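Local atomic coordinates of carboxylase (PDB entry 5H80), a protein that probably carries out the ATP-dependent carboxylation of biotin, as the biotin carboxylase domain of a single-chain bacterial carboxylase. Residues G346-L349 and T350-G353; L96-A99 and Q100-A104. One frame throughout, in Å; residues are numbered along the deposited sequence.

Contact 1. Residues G346-L349 and T350-G353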
loop_
_atom_site.group_PDB
_atom_site.type_symbol
_atom_site.label_atom_id
_atom_site.label_comp_id
_atom_site.label_asym_id
_atom_site.label_seq_id
_atom_site.Cartn_x
_atom_site.Cartn_y
_atom_site.Cartn_z
ATOM N N GLY A 346 19.752 16.871 10.199
ATOM C CA GLY A 346 20.880 16.582 11.079
ATOM C C GLY A 346 20.711 15.364 11.942
ATOM O O GLY A 346 21.612 15.078 12.739
ATOM N N GLU A 347 19.706 14.496 11.694
ATOM C CA GLU A 347 19.721 13.292 12.402
ATOM C C GLU A 347 20.613 12.182 11.800
ATOM O O GLU A 347 20.836 12.119 10.589
ATOM C CB GLU A 347 18.311 12.758 12.661
ATOM C CG GLU A 347 17.645 13.408 13.892
ATOM C CD GLU A 347 16.133 13.059 14.082
ATOM O OE1 GLU A 347 15.306 13.182 13.180
ATOM O OE2 GLU A 347 15.820 12.594 15.236
ATOM N N THR A 348 20.971 11.222 12.633
ATOM C CA THR A 348 21.735 9.991 12.226
ATOM C C THR A 348 20.890 8.938 11.450
ATOM O O THR A 348 19.655 8.894 11.548
ATOM C CB THR A 348 22.491 9.302 13.341
ATOM O OG1 THR A 348 21.546 8.693 14.270
ATOM C CG2 THR A 348 23.409 10.243 14.093
ATOM N N LEU A 349 21.517 8.053 10.740
ATOM C CA LEU A 349 20.787 6.930 10.073
ATOM C C LEU A 349 20.006 6.158 11.104
ATOM O O LEU A 349 18.885 5.813 10.865
ATOM C CB LEU A 349 21.727 5.903 9.483
ATOM C CG LEU A 349 22.481 6.481 8.287
ATOM C CD1 LEU A 349 23.573 5.526 7.863
ATOM C CD2 LEU A 349 21.477 6.744 7.132
ATOM N N THR A 350 20.621 5.883 12.232
ATOM C CA THR A 350 19.904 5.137 13.263
ATOM C C THR A 350 18.636 5.912 13.750
ATOM O O THR A 350 17.582 5.295 13.902
ATOM C CB THR A 350 20.849 4.822 14.434
ATOM O OG1 THR A 350 21.769 3.843 14.017
ATOM C CG2 THR A 350 20.088 4.260 15.638
ATOM N N ALA A 351 18.706 7.189 14.024
ATOM C CA ALA A 351 17.574 8.058 14.483
ATOM C C ALA A 351 16.432 8.127 13.433
ATOM O O ALA A 351 15.274 8.374 13.833
ATOM C CB ALA A 351 18.071 9.453 14.789
ATOM N N VAL A 352 16.814 8.129 12.135
ATOM C CA VAL A 352 15.846 8.197 11.057
ATOM C C VAL A 352 15.200 6.810 10.755
ATOM O O VAL A 352 14.220 6.725 10.017
ATOM C CB VAL A 352 16.402 9.020 9.822
ATOM C CG1 VAL A 352 16.992 10.355 10.243
ATOM C CG2 VAL A 352 17.283 8.162 8.981
ATOM N N GLY A 353 15.686 5.785 11.408
ATOM C CA GLY A 353 15.207 4.361 11.252
ATOM C C GLY A 353 15.734 3.560 10.128
ATOM O O GLY A 353 15.131 2.531 9.764
#

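Contact 2. Residues L96-A99 and Q100-A104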
loop_
_atom_site.group_PDB
_atom_site.type_symbol
_atom_site.label_atom_id
_atom_site.label_comp_id
_atom_site.label_asym_id
_atom_site.label_seq_id
_atom_site.Cartn_x
_atom_site.Cartn_y
_atom_site.Cartn_z
ATOM N N LEU A 96 14.145 31.726 -3.927
ATOM C CA LEU A 96 14.767 32.323 -2.738
ATOM C C LEU A 96 13.951 33.499 -2.166
ATOM O O LEU A 96 13.889 33.636 -0.946
ATOM C CB LEU A 96 16.222 32.714 -2.974
ATOM C CG LEU A 96 17.100 31.469 -3.162
ATOM C CD1 LEU A 96 18.457 31.955 -3.643
ATOM C CD2 LEU A 96 17.198 30.548 -1.960
ATOM N N ARG A 97 13.250 34.219 -3.038
ATOM C CA ARG A 97 12.364 35.255 -2.593
ATOM C C ARG A 97 11.166 34.663 -1.878
ATOM O O ARG A 97 10.787 35.154 -0.812
ATOM C CB ARG A 97 11.908 36.122 -3.736
ATOM C CG ARG A 97 12.915 37.143 -4.168
ATOM C CD ARG A 97 12.260 38.208 -5.057
ATOM N NE ARG A 97 11.988 37.776 -6.434
ATOM C CZ ARG A 97 12.929 37.553 -7.364
ATOM N NH1 ARG A 97 14.232 37.704 -7.113
ATOM N NH2 ARG A 97 12.568 37.216 -8.573
ATOM N N VAL A 98 10.600 33.601 -2.476
ATOM C CA VAL A 98 9.463 32.885 -1.844
ATOM C C VAL A 98 9.838 32.405 -0.477
ATOM O O VAL A 98 8.976 32.473 0.483
ATOM C CB VAL A 98 8.883 31.706 -2.709
ATOM C CG1 VAL A 98 7.766 30.934 -1.958
ATOM C CG2 VAL A 98 8.265 32.249 -3.951
ATOM N N ALA A 99 11.042 31.858 -0.353
ATOM C CA ALA A 99 11.452 31.251 0.890
ATOM C C ALA A 99 11.575 32.304 1.974
ATOM O O ALA A 99 11.192 32.103 3.127
ATOM C CB ALA A 99 12.775 30.563 0.691
ATOM N N GLN A 100 12.202 33.435 1.610
ATOM C CA GLN A 100 12.358 34.575 2.554
ATOM C C GLN A 100 11.043 35.115 3.055
ATOM O O GLN A 100 10.895 35.362 4.247
ATOM C CB GLN A 100 13.085 35.724 1.822
ATOM C CG GLN A 100 13.400 36.955 2.702
ATOM C CD GLN A 100 14.141 38.062 1.951
ATOM O OE1 GLN A 100 15.368 38.168 2.017
ATOM N NE2 GLN A 100 13.390 38.903 1.246
ATOM N N GLU A 101 10.112 35.309 2.120
ATOM C CA GLU A 101 8.848 35.969 2.283
ATOM C C GLU A 101 7.900 35.106 3.076
ATOM O O GLU A 101 7.038 35.613 3.740
ATOM C CB GLU A 101 8.267 36.252 0.915
ATOM C CG GLU A 101 9.051 37.352 0.222
ATOM C CD GLU A 101 8.481 37.803 -1.094
ATOM O OE1 GLU A 101 7.256 37.850 -1.243
ATOM O OE2 GLU A 101 9.261 38.150 -1.990
ATOM N N HIS A 102 8.074 33.788 2.996
ATOM C CA HIS A 102 7.211 32.847 3.740
ATOM C C HIS A 102 7.895 32.082 4.819
ATOM O O HIS A 102 7.320 31.098 5.359
ATOM C CB HIS A 102 6.549 31.886 2.719
ATOM C CG HIS A 102 5.667 32.587 1.771
ATOM N ND1 HIS A 102 6.171 33.310 0.713
ATOM C CD2 HIS A 102 4.337 32.797 1.774
ATOM C CE1 HIS A 102 5.174 33.888 0.069
ATOM N NE2 HIS A 102 4.056 33.598 0.697
ATOM N N ALA A 103 9.041 32.588 5.293
ATOM C CA ALA A 103 9.739 32.046 6.433
ATOM C C ALA A 103 9.973 30.508 6.315
ATOM O O ALA A 103 9.907 29.791 7.330
ATOM C CB ALA A 103 8.982 32.362 7.720
ATOM N N ALA A 104 10.370 30.076 5.138
ATOM C CA ALA A 104 10.913 28.701 5.001
ATOM C C ALA A 104 12.297 28.545 5.691
ATOM O O ALA A 104 13.018 29.550 5.905
ATOM C CB ALA A 104 10.930 28.360 3.533
HETATM O O HOH W 1 13.605 32.099 5.241
#

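Contact 1. Residues G346-L349 and T350-G353
The backbone of Thr348 and Val352 closes one turn of a short helix, Val352 N donating to Thr348 O at 3.0 Å, nearly in line with the carbonyl bond. Thr348 is the N-cap of this helix. Its hydroxyl OG1 accepts from Ala351 N at 3.2 Å, with an N-H...O angle of 165°, and so serves an amide of the first turn. A chi1 of 69° puts OG1 between the backbone N and the carbonyl carbon of Thr348, from where it can reach over the turn; a short hydroxyl side chain suits the place. Glu347, just before the cap, lays its aliphatic part along the helix: Glu347 CB lies 3.7 Å from Val352 CG1. The small methyl of Ala351 lies alongside this chain, Glu347 OE2 being 3.9 Å from Ala351 CB, while OE1 is salt-bridged to Arg342. Both methyls of Val352 lie against carbonyl oxygens of the preceding turn, CG1 3.3 Å from Thr348 O and CG2 3.4 Å from Leu349 O. Gly346 and Gly353 each end a helix in a Schellman motif; at Gly346 a CB would jam against the preceding carbonyl oxygen, whereas at Gly353 positive phi merely makes glycine the easy choice. Around the stretch, Val352 packs on Arg342 and Leu343 of helix 336-344, while buried Leu349 touches Leu343 and, on strand 236-245, Ala243, and its amide donates to Asp245 of that strand.

Contact 2. Residues L96-A99 and Q100-A104
Val98 O takes two bonds from His102 at the C-terminal end of helix 92-101, in the parallel-sheet N-terminal domain of the biotin carboxylase fold. His102 ND1 donates to Val98 O at 2.9 Å; the oxygen lies at the edge of the imidazole, close to its plane, and the donor uses a lone pair in the carbonyl plane. The backbone His102 N reaches the same oxygen at 3.0 Å, but tilted 30° from that plane. With CG anti to its own carbonyl carbon (chi1 -63°), the ring folds back along the last turn, and ND1 comes 3.9 Å from Val98 CG1. Histidine fits here because a ring nitrogen two bonds beyond CB can return to a carbonyl of its own helix. A leucine in its place would probably leave Val98 O with the bond from the residue's own backbone N and without its in-plane partner.

Ordinary helical bonds precede this end, Gln100 N to Leu96 O and Glu101 N to Arg97 O. Glu101 runs its extended chain past Arg97, OE2 coming 3.8 Å from Arg97 CB; its carboxylate and the guanidinium have opposite charges but do not meet.

Farther out, the turn lies against the parallel sheet. Val98 and His102 both rest on Val79 of strand 77-80, the short methyls of Ala99 and Ala104 meet the larger side chain of Leu36 on strand 34-37, and Arg34 donates to His102 O. Leu96, on another side, packs against helix 118-126. As the chain turns toward strand 106-108, Ala104 N bonds to Ala99 O at 3.0 Å, their CB atoms stand 4.0 Å apart, and one water donates to both Ala99 O and Ala104 O, the latter at 2.7 Å.

From the N terminus the chain reaches contact 2 first: it lies at the end of helix 92-101, just before strand 106-108 enters the parallel sheet, and ties that helix to strands 34-37 and 77-80. Contact 1 opens much later, after helix 336-344, beside the antiparallel sheet that contains strand 236-245. Each closes only a local turn, so the two stand in series and neither encloses nor crosses the other. The centres of contact 1 and contact 2 are about 27 Å apart; the nearest atoms of contact 1 and contact 2 are about 15 Å apart. Contact 2 ends a helix, whereas contact 1 spans a short helix from N-cap to glycine end, with the end of the helix before it.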